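Local coordinates for variant surface glycoprotein MITat 1.13 (Trypanosoma brucei, PDB 6Z8H) that probably forms part of the dense coat on the parasite surface, through whose antigenic variation the trypanosome evades the host immune response, at residues A[69-74]-A[347-352]; A[43-48]-A[110-115]; A[298-303]-A[319-324]; A[60-65]-A[96-101]; A[138-141]-A[146-149]. All blocks are in the same frame, centred on the assembly; numbering follows the deposited sequence.

Contact 1: A[69-74]-A[347-352]; sequences LVTAAL and TRIPKA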
# COMPACT_ATOMS: atom_id res chain seq x y z
N LEU A 69 16.21 -10.19 -25.74
CA LEU A 69 16.56 -11.51 -26.27
C LEU A 69 15.77 -11.81 -27.54
O LEU A 69 16.32 -12.30 -28.52
CB LEU A 69 16.31 -12.61 -25.24
CG LEU A 69 17.28 -12.72 -24.06
CD1 LEU A 69 16.78 -13.74 -23.07
CD2 LEU A 69 18.64 -13.11 -24.60
N VAL A 70 14.46 -11.55 -27.53
CA VAL A 70 13.65 -11.85 -28.71
C VAL A 70 14.11 -11.00 -29.88
O VAL A 70 14.29 -11.50 -31.01
CB VAL A 70 12.15 -11.66 -28.42
CG1 VAL A 70 11.34 -11.79 -29.69
CG2 VAL A 70 11.69 -12.65 -27.38
N THR A 71 14.30 -9.71 -29.64
CA THR A 71 14.70 -8.80 -30.71
C THR A 71 16.06 -9.19 -31.27
O THR A 71 16.24 -9.28 -32.48
CB THR A 71 14.73 -7.37 -30.18
OG1 THR A 71 13.46 -7.02 -29.58
CG2 THR A 71 15.06 -6.38 -31.27
N ALA A 72 17.02 -9.46 -30.40
CA ALA A 72 18.34 -9.86 -30.86
C ALA A 72 18.30 -11.20 -31.58
O ALA A 72 19.03 -11.40 -32.56
CB ALA A 72 19.29 -9.92 -29.65
N ALA A 73 17.53 -12.17 -31.07
CA ALA A 73 17.44 -13.46 -31.72
C ALA A 73 16.94 -13.32 -33.13
O ALA A 73 17.36 -14.07 -34.00
CB ALA A 73 16.51 -14.37 -30.93
N LEU A 74 16.08 -12.35 -33.41
CA LEU A 74 15.57 -12.18 -34.78
C LEU A 74 16.59 -11.48 -35.66
O LEU A 74 16.74 -11.84 -36.84
CB LEU A 74 14.31 -11.33 -34.73
CG LEU A 74 13.19 -11.66 -35.68
CD1 LEU A 74 12.52 -12.95 -35.15
CD2 LEU A 74 12.21 -10.51 -35.76
N THR A 347 23.73 -5.75 -30.95
CA THR A 347 23.07 -6.21 -32.16
C THR A 347 22.38 -5.04 -32.86
O THR A 347 21.62 -4.29 -32.24
CB THR A 347 22.04 -7.27 -31.81
OG1 THR A 347 22.67 -8.36 -31.13
CG2 THR A 347 21.38 -7.81 -33.06
N ARG A 348 22.66 -4.86 -34.15
CA ARG A 348 22.08 -3.78 -34.93
C ARG A 348 20.70 -4.17 -35.42
O ARG A 348 20.47 -5.32 -35.83
CB ARG A 348 23.01 -3.41 -36.10
CG ARG A 348 24.39 -2.94 -35.64
CD ARG A 348 25.21 -2.35 -36.78
NE ARG A 348 24.64 -1.09 -37.26
CZ ARG A 348 24.82 0.09 -36.67
NH1 ARG A 348 25.57 0.20 -35.57
NH2 ARG A 348 24.25 1.18 -37.17
N ILE A 349 19.77 -3.23 -35.35
CA ILE A 349 18.36 -3.44 -35.66
C ILE A 349 17.85 -2.25 -36.43
O ILE A 349 18.45 -1.17 -36.40
CB ILE A 349 17.51 -3.64 -34.39
CG1 ILE A 349 17.67 -2.45 -33.44
CG2 ILE A 349 17.91 -4.94 -33.68
CD1 ILE A 349 16.67 -2.45 -32.28
N PRO A 350 16.74 -2.41 -37.16
CA PRO A 350 16.17 -1.28 -37.91
C PRO A 350 15.64 -0.19 -36.99
O PRO A 350 15.12 -0.46 -35.91
CB PRO A 350 15.02 -1.91 -38.71
CG PRO A 350 15.22 -3.36 -38.63
CD PRO A 350 16.02 -3.67 -37.39
N LYS A 351 15.73 1.06 -37.47
CA LYS A 351 15.23 2.25 -36.79
C LYS A 351 14.44 3.11 -37.77
O LYS A 351 14.91 3.37 -38.89
CB LYS A 351 16.42 3.07 -36.26
CG LYS A 351 16.02 4.35 -35.55
CD LYS A 351 17.23 5.15 -35.07
CE LYS A 351 17.84 6.00 -36.16
NZ LYS A 351 18.80 7.01 -35.59
N ALA A 352 13.26 3.57 -37.36
CA ALA A 352 12.47 4.47 -38.18
C ALA A 352 13.17 5.82 -38.33
O ALA A 352 13.88 6.28 -37.44
CB ALA A 352 11.09 4.67 -37.54

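Contact 2: A[43-48]-A[110-115]; sequences KRLDLY and QAAISK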
# COMPACT_ATOMS: atom_id res chain seq x y z
N LYS A 43 9.12 -1.28 10.97
CA LYS A 43 10.36 -1.93 10.53
C LYS A 43 10.11 -3.35 10.07
O LYS A 43 10.72 -3.81 9.09
CB LYS A 43 11.37 -1.91 11.68
CG LYS A 43 12.22 -0.65 11.73
CD LYS A 43 13.20 -0.64 12.90
CE LYS A 43 13.53 0.79 13.28
NZ LYS A 43 14.84 0.95 13.99
N ARG A 44 9.22 -4.08 10.74
CA ARG A 44 8.86 -5.42 10.29
C ARG A 44 8.12 -5.37 8.96
O ARG A 44 8.37 -6.19 8.06
CB ARG A 44 8.01 -6.10 11.34
CG ARG A 44 8.74 -6.40 12.64
CD ARG A 44 7.78 -7.05 13.61
NE ARG A 44 7.33 -8.35 13.14
CZ ARG A 44 6.18 -8.92 13.50
NH1 ARG A 44 5.36 -8.29 14.34
NH2 ARG A 44 5.85 -10.12 13.06
N LEU A 45 7.22 -4.41 8.80
CA LEU A 45 6.55 -4.24 7.51
C LEU A 45 7.57 -4.00 6.41
O LEU A 45 7.45 -4.55 5.30
CB LEU A 45 5.60 -3.06 7.58
CG LEU A 45 4.85 -2.75 6.27
CD1 LEU A 45 4.02 -3.96 5.84
CD2 LEU A 45 3.98 -1.54 6.41
N ASP A 46 8.54 -3.13 6.66
CA ASP A 46 9.56 -2.80 5.67
C ASP A 46 10.33 -4.02 5.20
O ASP A 46 10.76 -4.06 4.03
CB ASP A 46 10.52 -1.75 6.23
CG ASP A 46 11.40 -1.14 5.15
OD1 ASP A 46 10.90 -0.33 4.34
OD2 ASP A 46 12.60 -1.52 5.06
N LEU A 47 10.47 -5.06 6.04
CA LEU A 47 11.14 -6.28 5.57
C LEU A 47 10.41 -6.86 4.35
O LEU A 47 11.04 -7.35 3.39
CB LEU A 47 11.15 -7.35 6.65
CG LEU A 47 11.79 -6.98 7.99
CD1 LEU A 47 11.62 -8.14 8.95
CD2 LEU A 47 13.24 -6.62 7.79
N TYR A 48 9.08 -6.86 4.41
CA TYR A 48 8.27 -7.45 3.34
C TYR A 48 8.11 -6.49 2.18
O TYR A 48 8.18 -6.91 1.02
CB TYR A 48 6.90 -7.87 3.88
CG TYR A 48 6.97 -8.83 5.05
CD1 TYR A 48 7.07 -8.36 6.35
CD2 TYR A 48 6.89 -10.20 4.86
CE1 TYR A 48 7.11 -9.22 7.41
CE2 TYR A 48 6.96 -11.08 5.93
CZ TYR A 48 7.07 -10.57 7.21
OH TYR A 48 7.11 -11.42 8.32
N GLN A 110 -0.49 -6.01 0.28
CA GLN A 110 -1.45 -4.93 0.42
C GLN A 110 -2.23 -5.06 1.71
O GLN A 110 -2.44 -4.07 2.41
CB GLN A 110 -2.41 -4.90 -0.77
CG GLN A 110 -1.81 -4.41 -2.10
CD GLN A 110 -2.68 -4.71 -3.30
OE1 GLN A 110 -3.58 -5.57 -3.25
NE2 GLN A 110 -2.41 -4.01 -4.40
N ALA A 111 -2.67 -6.28 2.06
CA ALA A 111 -3.43 -6.47 3.29
C ALA A 111 -2.59 -6.14 4.52
O ALA A 111 -3.11 -5.58 5.49
CB ALA A 111 -3.95 -7.91 3.34
N ALA A 112 -1.30 -6.47 4.48
CA ALA A 112 -0.42 -6.18 5.61
C ALA A 112 -0.15 -4.68 5.73
O ALA A 112 -0.16 -4.13 6.84
CB ALA A 112 0.88 -6.95 5.46
N ILE A 113 0.07 -4.00 4.62
CA ILE A 113 0.28 -2.55 4.67
C ILE A 113 -0.92 -1.87 5.31
O ILE A 113 -0.79 -1.02 6.21
CB ILE A 113 0.51 -1.98 3.26
CG1 ILE A 113 1.86 -2.44 2.71
CG2 ILE A 113 0.36 -0.45 3.30
CD1 ILE A 113 2.02 -2.19 1.22
N SER A 114 -2.13 -2.24 4.89
CA SER A 114 -3.30 -1.54 5.41
C SER A 114 -3.49 -1.82 6.89
O SER A 114 -3.83 -0.92 7.65
CB SER A 114 -4.54 -1.92 4.63
OG SER A 114 -4.97 -3.22 4.92
N LYS A 115 -3.27 -3.06 7.32
CA LYS A 115 -3.51 -3.42 8.72
C LYS A 115 -2.42 -2.86 9.64
O LYS A 115 -2.73 -2.37 10.73
CB LYS A 115 -3.65 -4.94 8.80
CG LYS A 115 -4.99 -5.43 8.27
CD LYS A 115 -5.02 -6.92 8.05
CE LYS A 115 -6.40 -7.41 7.66
NZ LYS A 115 -6.54 -8.87 7.90

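Contact 3: A[298-303]-A[319-324]; sequences LMVIKA and DEVNNA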
# COMPACT_ATOMS: atom_id res chain seq x y z
N LEU A 298 18.82 -28.36 -23.50
CA LEU A 298 18.33 -28.94 -24.75
C LEU A 298 18.61 -28.05 -25.95
O LEU A 298 18.99 -28.55 -27.02
CB LEU A 298 16.85 -29.29 -24.65
CG LEU A 298 16.18 -29.81 -25.91
CD1 LEU A 298 16.88 -31.10 -26.34
CD2 LEU A 298 14.71 -30.03 -25.63
N MET A 299 18.31 -26.76 -25.87
CA MET A 299 18.59 -25.86 -26.98
C MET A 299 20.09 -25.66 -27.22
O MET A 299 20.47 -25.37 -28.36
CB MET A 299 17.79 -24.55 -26.82
CG MET A 299 17.83 -23.61 -28.00
SD MET A 299 17.33 -24.35 -29.57
CE MET A 299 15.58 -24.61 -29.36
N VAL A 300 20.95 -25.84 -26.22
CA VAL A 300 22.37 -25.93 -26.52
C VAL A 300 22.65 -27.07 -27.50
O VAL A 300 23.40 -26.90 -28.48
CB VAL A 300 23.20 -26.09 -25.23
CG1 VAL A 300 24.62 -26.46 -25.59
CG2 VAL A 300 23.17 -24.79 -24.43
N ILE A 301 22.03 -28.23 -27.28
CA ILE A 301 22.21 -29.37 -28.18
C ILE A 301 21.65 -29.05 -29.56
O ILE A 301 22.28 -29.31 -30.59
CB ILE A 301 21.53 -30.61 -27.58
CG1 ILE A 301 22.16 -30.97 -26.23
CG2 ILE A 301 21.64 -31.79 -28.56
CD1 ILE A 301 21.46 -32.10 -25.50
N LYS A 302 20.44 -28.49 -29.60
CA LYS A 302 19.78 -28.26 -30.87
C LYS A 302 20.51 -27.22 -31.70
O LYS A 302 20.67 -27.38 -32.92
CB LYS A 302 18.33 -27.82 -30.63
CG LYS A 302 17.42 -28.91 -30.05
CD LYS A 302 16.19 -28.40 -29.36
CE LYS A 302 15.06 -28.19 -30.21
NZ LYS A 302 14.65 -29.39 -31.01
N ALA A 303 20.93 -26.12 -31.07
CA ALA A 303 21.42 -24.94 -31.77
C ALA A 303 22.93 -24.86 -31.83
O ALA A 303 23.46 -24.27 -32.77
CB ALA A 303 20.88 -23.66 -31.10
N ASP A 319 29.84 -34.06 -21.97
CA ASP A 319 31.07 -33.32 -22.26
C ASP A 319 30.78 -32.36 -23.40
O ASP A 319 31.16 -31.28 -23.25
CB ASP A 319 32.22 -34.25 -22.62
CG ASP A 319 33.01 -34.64 -21.40
OD1 ASP A 319 34.02 -35.32 -21.59
OD2 ASP A 319 32.59 -34.26 -20.29
N GLU A 320 30.26 -32.77 -24.55
CA GLU A 320 30.07 -31.90 -25.70
C GLU A 320 29.16 -30.74 -25.33
O GLU A 320 29.39 -29.61 -25.75
CB GLU A 320 29.51 -32.67 -26.89
CG GLU A 320 30.55 -33.51 -27.64
CD GLU A 320 31.49 -32.66 -28.48
OE1 GLU A 320 31.02 -32.02 -29.45
OE2 GLU A 320 32.70 -32.63 -28.17
N VAL A 321 28.13 -31.00 -24.52
CA VAL A 321 27.25 -29.94 -24.04
C VAL A 321 28.04 -28.92 -23.22
O VAL A 321 27.89 -27.71 -23.40
CB VAL A 321 26.08 -30.54 -23.23
CG1 VAL A 321 25.28 -29.44 -22.55
CG2 VAL A 321 25.20 -31.39 -24.13
N ASN A 322 28.90 -29.40 -22.32
CA ASN A 322 29.65 -28.46 -21.50
C ASN A 322 30.64 -27.65 -22.34
O ASN A 322 30.82 -26.45 -22.10
CB ASN A 322 30.38 -29.21 -20.40
CG ASN A 322 29.46 -29.62 -19.28
OD1 ASN A 322 28.65 -28.82 -18.80
ND2 ASN A 322 29.57 -30.88 -18.84
N ASN A 323 31.29 -28.29 -23.31
CA ASN A 323 32.20 -27.55 -24.18
C ASN A 323 31.46 -26.50 -25.01
O ASN A 323 31.98 -25.41 -25.27
CB ASN A 323 32.98 -28.52 -25.07
CG ASN A 323 34.08 -29.20 -24.31
OD1 ASN A 323 35.22 -28.75 -24.33
ND2 ASN A 323 33.74 -30.27 -23.60
N ALA A 324 30.25 -26.83 -25.47
CA ALA A 324 29.45 -25.85 -26.19
C ALA A 324 29.05 -24.67 -25.30
O ALA A 324 29.15 -23.51 -25.71
CB ALA A 324 28.20 -26.52 -26.76

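Contact 4: A[60-65]-A[96-101]; sequences RENSEA and DICRRE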
# COMPACT_ATOMS: atom_id res chain seq x y z
N ARG A 60 10.73 -5.69 -13.83
CA ARG A 60 10.99 -4.70 -14.88
C ARG A 60 12.24 -5.07 -15.66
O ARG A 60 12.24 -5.01 -16.89
CB ARG A 60 11.13 -3.29 -14.29
CG ARG A 60 11.63 -2.24 -15.27
CD ARG A 60 11.85 -0.87 -14.64
NE ARG A 60 13.10 -0.78 -13.89
CZ ARG A 60 13.18 -0.57 -12.58
NH1 ARG A 60 12.08 -0.38 -11.85
NH2 ARG A 60 14.36 -0.51 -11.99
N GLU A 61 13.30 -5.47 -14.95
CA GLU A 61 14.53 -5.87 -15.61
C GLU A 61 14.35 -7.14 -16.41
O GLU A 61 14.89 -7.26 -17.50
CB GLU A 61 15.66 -6.07 -14.59
CG GLU A 61 16.15 -4.79 -13.95
CD GLU A 61 17.34 -5.02 -13.04
OE1 GLU A 61 17.89 -6.14 -13.01
OE2 GLU A 61 17.71 -4.07 -12.34
N ASN A 62 13.58 -8.11 -15.89
CA ASN A 62 13.35 -9.35 -16.62
C ASN A 62 12.50 -9.11 -17.87
O ASN A 62 12.76 -9.71 -18.92
CB ASN A 62 12.70 -10.40 -15.71
CG ASN A 62 13.67 -11.04 -14.74
OD1 ASN A 62 14.87 -11.11 -15.00
ND2 ASN A 62 13.15 -11.51 -13.58
N SER A 63 11.48 -8.26 -17.79
CA SER A 63 10.71 -7.95 -18.99
C SER A 63 11.59 -7.32 -20.05
O SER A 63 11.51 -7.71 -21.23
CB SER A 63 9.59 -6.98 -18.65
OG SER A 63 8.60 -7.59 -17.86
N GLU A 64 12.46 -6.38 -19.65
CA GLU A 64 13.38 -5.76 -20.61
C GLU A 64 14.35 -6.78 -21.18
O GLU A 64 14.62 -6.80 -22.40
CB GLU A 64 14.17 -4.65 -19.93
CG GLU A 64 15.14 -3.93 -20.84
CD GLU A 64 15.80 -2.73 -20.18
OE1 GLU A 64 15.11 -1.73 -19.93
OE2 GLU A 64 17.02 -2.81 -19.89
N ALA A 65 14.88 -7.67 -20.34
CA ALA A 65 15.84 -8.65 -20.82
C ALA A 65 15.20 -9.57 -21.84
O ALA A 65 15.82 -9.90 -22.86
CB ALA A 65 16.39 -9.46 -19.66
N ASP A 96 7.86 -15.58 -16.45
CA ASP A 96 6.52 -16.00 -16.09
C ASP A 96 6.43 -16.30 -14.59
O ASP A 96 5.47 -15.91 -13.92
CB ASP A 96 6.08 -17.19 -16.94
CG ASP A 96 4.59 -17.41 -16.90
OD1 ASP A 96 3.84 -16.54 -17.41
OD2 ASP A 96 4.15 -18.45 -16.40
N ILE A 97 7.41 -17.03 -14.06
CA ILE A 97 7.40 -17.37 -12.63
C ILE A 97 7.51 -16.09 -11.80
O ILE A 97 6.81 -15.91 -10.79
CB ILE A 97 8.51 -18.38 -12.31
CG1 ILE A 97 8.14 -19.77 -12.83
CG2 ILE A 97 8.76 -18.38 -10.77
CD1 ILE A 97 9.34 -20.65 -13.07
N CYS A 98 8.40 -15.19 -12.22
CA CYS A 98 8.58 -13.91 -11.55
C CYS A 98 7.26 -13.16 -11.44
O CYS A 98 6.87 -12.70 -10.36
CB CYS A 98 9.62 -13.12 -12.36
SG CYS A 98 9.57 -11.35 -12.07
N ARG A 99 6.54 -13.06 -12.55
CA ARG A 99 5.29 -12.33 -12.55
C ARG A 99 4.23 -13.04 -11.72
O ARG A 99 3.48 -12.37 -10.99
CB ARG A 99 4.80 -12.19 -13.99
CG ARG A 99 5.59 -11.22 -14.78
CD ARG A 99 5.20 -11.31 -16.24
NE ARG A 99 5.83 -10.23 -16.97
CZ ARG A 99 5.83 -10.14 -18.30
NH1 ARG A 99 5.27 -11.09 -19.05
NH2 ARG A 99 6.44 -9.11 -18.90
N ARG A 100 4.19 -14.36 -11.74
CA ARG A 100 3.18 -15.08 -10.96
C ARG A 100 3.45 -14.97 -9.47
O ARG A 100 2.52 -14.83 -8.68
CB ARG A 100 3.13 -16.54 -11.38
CG ARG A 100 2.55 -16.68 -12.75
CD ARG A 100 2.35 -18.13 -13.22
NE ARG A 100 1.71 -18.18 -14.53
CZ ARG A 100 0.40 -18.31 -14.73
NH1 ARG A 100 -0.42 -18.41 -13.69
NH2 ARG A 100 -0.08 -18.34 -15.97
N GLU A 101 4.72 -15.00 -9.09
CA GLU A 101 5.08 -14.81 -7.70
C GLU A 101 4.64 -13.43 -7.21
O GLU A 101 4.17 -13.29 -6.07
CB GLU A 101 6.59 -15.00 -7.53
CG GLU A 101 7.00 -16.48 -7.54
CD GLU A 101 8.51 -16.71 -7.41
OE1 GLU A 101 9.30 -15.74 -7.50
OE2 GLU A 101 8.89 -17.89 -7.25

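Contact 5: A[138-141]-A[146-149]; sequences IEFG and RLTK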
# COMPACT_ATOMS: atom_id res chain seq x y z
N ILE A 138 -8.44 21.15 43.13
CA ILE A 138 -9.11 22.18 43.92
C ILE A 138 -8.31 22.46 45.17
O ILE A 138 -7.95 21.53 45.91
CB ILE A 138 -10.54 21.73 44.27
CG1 ILE A 138 -11.38 21.58 43.02
CG2 ILE A 138 -11.15 22.71 45.30
CD1 ILE A 138 -12.66 20.80 43.24
N GLU A 139 -8.02 23.73 45.42
CA GLU A 139 -7.48 24.21 46.69
C GLU A 139 -8.51 25.17 47.26
O GLU A 139 -8.72 26.25 46.72
CB GLU A 139 -6.15 24.90 46.47
CG GLU A 139 -5.15 24.13 45.64
CD GLU A 139 -3.92 24.95 45.34
OE1 GLU A 139 -3.91 26.14 45.73
OE2 GLU A 139 -2.97 24.42 44.73
N PHE A 140 -9.16 24.76 48.34
CA PHE A 140 -10.27 25.54 48.86
C PHE A 140 -9.89 26.92 49.41
O PHE A 140 -10.78 27.76 49.56
CB PHE A 140 -11.04 24.71 49.87
CG PHE A 140 -12.01 23.75 49.25
CD1 PHE A 140 -13.20 24.20 48.69
CD2 PHE A 140 -11.72 22.40 49.19
CE1 PHE A 140 -14.10 23.33 48.13
CE2 PHE A 140 -12.61 21.52 48.62
CZ PHE A 140 -13.80 21.98 48.09
N GLY A 141 -8.60 27.20 49.61
CA GLY A 141 -8.14 28.55 49.83
C GLY A 141 -7.84 28.93 51.27
O GLY A 141 -7.04 29.85 51.49
N ARG A 146 -16.71 27.61 49.85
CA ARG A 146 -17.32 28.04 48.60
C ARG A 146 -16.40 27.70 47.41
O ARG A 146 -15.19 27.47 47.57
CB ARG A 146 -17.67 29.52 48.65
CG ARG A 146 -18.70 29.84 49.73
CD ARG A 146 -19.24 31.27 49.62
NE ARG A 146 -20.40 31.53 50.47
CZ ARG A 146 -20.94 32.73 50.62
NH1 ARG A 146 -20.44 33.77 49.96
NH2 ARG A 146 -21.98 32.90 51.44
N LEU A 147 -16.97 27.67 46.22
CA LEU A 147 -16.22 27.21 45.05
C LEU A 147 -16.54 28.09 43.86
O LEU A 147 -17.71 28.31 43.53
CB LEU A 147 -16.56 25.74 44.74
CG LEU A 147 -15.68 24.99 43.73
CD1 LEU A 147 -14.24 25.13 44.12
CD2 LEU A 147 -16.11 23.55 43.71
N THR A 148 -15.48 28.59 43.21
CA THR A 148 -15.56 29.13 41.87
C THR A 148 -14.36 28.60 41.11
O THR A 148 -13.50 27.91 41.66
CB THR A 148 -15.54 30.67 41.81
OG1 THR A 148 -14.20 31.14 42.05
CG2 THR A 148 -16.55 31.29 42.77
N LYS A 149 -14.28 28.96 39.83
CA LYS A 149 -13.17 28.50 39.02
C LYS A 149 -11.82 28.87 39.60
O LYS A 149 -10.83 28.16 39.38
CB LYS A 149 -13.31 29.03 37.58
CG LYS A 149 -12.07 28.87 36.68
CD LYS A 149 -11.86 27.47 36.22
CE LYS A 149 -10.61 27.34 35.36
NZ LYS A 149 -10.64 28.17 34.12

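Contact 1: A[69-74]-A[347-352]
A72 and T347 bring the two backbones closest, with CA of A72 6.1 Å from CA of T347, and the chain then climbs away from helix 69-74 as strand 348-351. Because the strand diverges, the meeting is confined to two small pairs of side chains. In the first, the methyl CB of A72 lies 4.0 Å from OG1 of T347. Alanine suits the spot because it keeps the helix surface low enough for the incoming loop. The hydroxyl of T347 has its polar partners behind it, the carbonyl oxygens of I344 and D343 in the helix that has just ended, so the threonine ties the end of helix 336-345 to the start of the strand. In the second pair, CG2 of T71 meets CG2 of I349 at 4.0 Å, the two side chains crossing at about a right angle. T71 divides its branches by polarity: CG2 stands opposite the backbone N and reaches the strand, while OG1, at chi1 -54°, folds back to the carbonyl oxygen of S67 one turn earlier. I349 carries CG1 in the crowded position between N and the carbonyl carbon (chi1 56°), which puts CG2 on the N side, where T71 is met. W371 and I375 of helix 368-383 also touch T71, and V70 packs on V70 of the second subunit. The arrangement is that of a short antiparallel hairpin, 348-351 with 358-361, laid across the end of a long core helix at the mainly helical end of the VSG N-terminal domain.

Contact 2: A[43-48]-A[110-115]
L45, whose side chain carries the contact to A112 and I113, also presents its carbonyl O in plane at the edge of the Y48 ring one turn on, 4.0 Å from CD1 of Y48. L268 and I271 of helix 260-273 touch the Y48 side chain, and OH of Y48 is hydrogen-bonded to E182 and R272, which suits a tyrosine: an apolar body with a polar end. Across to segment 110-115 a single methyl does the work. With CG of L45 anti to the backbone N (chi1 179°), CD1 of L45 extends to CG1 of I113 at 4.1 Å, the two side chains meeting nearly at right angles. The same CD1 comes 4.4 Å from CB of A112, whose small size lets the leucine approach the backbone of the other helix. I113 also packs on I113 of the second subunit, so one isoleucine serves two interfaces, while K115, farther along the helix, touches an N-acetylglucosamine attached to the protein. Between the segments the contact is therefore purely apolar; dispersion and the burial of hydrocarbon hold it, with no directed bond to fix the turn of one helix against the other.

Contact 3: A[298-303]-A[319-324]
I301 and V321 make the tight part of this contact: CG1 of I301 lies 3.7 Å from CG2 of V321, with CD1 of I301 close behind at 4.0 Å from the same methyl. The two side chains cross obliquely, and the extended isoleucine reaches over because its CG1 leaves CB on the side of the backbone N (chi1 -61°). Beside them V300 points at the other helix and sets CG1 3.8 Å from CB of A324, where the small alanine lets the valine sit close. Branched and short residues thus fill a crossing in which the axes of the two segments pass 9.8 Å apart at 85°. The outer side of helix 319-324 is of a different kind. D319, E320 and N323 are exposed and polar, as befits a solvent-facing surface, and ND2 of N323 turns back to D319 O at 2.8 Å, nearly straight at 167°. That oxygen also accepts the helical bond from N323 N, so it is gripped twice. On its far side, helix 298-303 rests M299 on L85 and P86 of helix 78-129, and L298 packs on R377 of the second subunit. The arrangement is one of two short helices joined by a loop and crossing almost perpendicularly, built onto helix 78-129 at the end of the long helical hairpin away from the five-stranded sheet.

Contact 4: A[60-65]-A[96-101]
The long antiparallel helical hairpin at the core of the VSG N-terminal domain is bridged here by S63 of one helix and R99 of the other, with N62 and C98 beside them. S63 and R99 provide the directed bond. The arginine chain runs extended from CG to NE, bringing NH2 of R99 2.8 Å from OG of S63 with an N-H...O angle of 146°; the oxygen sits near the guanidinium edge but 22° out of its plane. A long arginine suits the place because it can span the distance to a short serine that stays close to its own backbone. OG of S63 is hydrogen-bonded as well to the carbonyl oxygen of E59, while NE of R99 forms a salt bridge with the carboxylate of that E59, which probably eases the charge where NH2 of R99 approaches its counterpart, R99 of the second subunit. N62 and C98 meet more loosely, ND2 of N62 being 3.9 Å from SG of C98. The amide of N62 has its main partners in the loop beyond: OD1 takes the backbone N of I284, and ND2 gives to the carbonyl oxygen of S282. An asparagine suits this place because one group can both donate and accept along a chain segment. The contact thus lies in the interior of helices 34-75 and 78-129, away from their ends, with the loop of residues 280-284 stitched to the first by N62 and to the second by the disulfide of C98 with C280.

Contact 5: A[138-141]-A[146-149]
I138 and L147 are brought together by their first torsions: with CG1 of I138 beside the backbone N (chi1 -64°), CG2 is left anti to that N, and CG of L147 is likewise anti on its own residue (chi1 -168°). CG2 of I138 then lies 4.1 Å from CD1 of L147, the side chains crossing at about a right angle. The same isoleucine methyl sits over the centre of the F140 ring, 3.7 Å above its plane, so one methyl of the branched residue meets both the ring and the leucine. CD1 of L147 approaches the ring obliquely, 4.4 Å from CE1 of F140. At the ring edge and in its plane, the carbonyl oxygen of R146 lies 4.0 Å from CD1 of F140; this oxygen and that of F140 both accept hydrogen bonds from NZ of K151, which links the two ends of the loop. The cluster closes the loop between strands 135-139 and 152-155, with F152 touching both I138 and L147. I138 pairs through its backbone with L222 of strand 221-229, while L147 makes backbone hydrogen bonds to the second subunit and packs on L222 of that subunit.

Contacts 2, 4 and 1 follow one another along helix 34-75. The centres of contacts 2 and 4 are about 23 Å apart, those of contacts 4 and 1 about 20 Å; contacts 2 and 4 also share helix 78-129, and contact 4 is nested inside the loop that contact 2 closes. Contact 5 and then contact 3 lie within the loop closed by contact 1. Contact 5 sits where strand 135-139 of the five-stranded sheet passes into the loop before strand 152-155, its centre about 98 Å from that of contact 3. Together they trace an elongated rod, mainly helical at one end and sheet-bearing at the other. All five touch the second subunit, so dimerisation runs along its length.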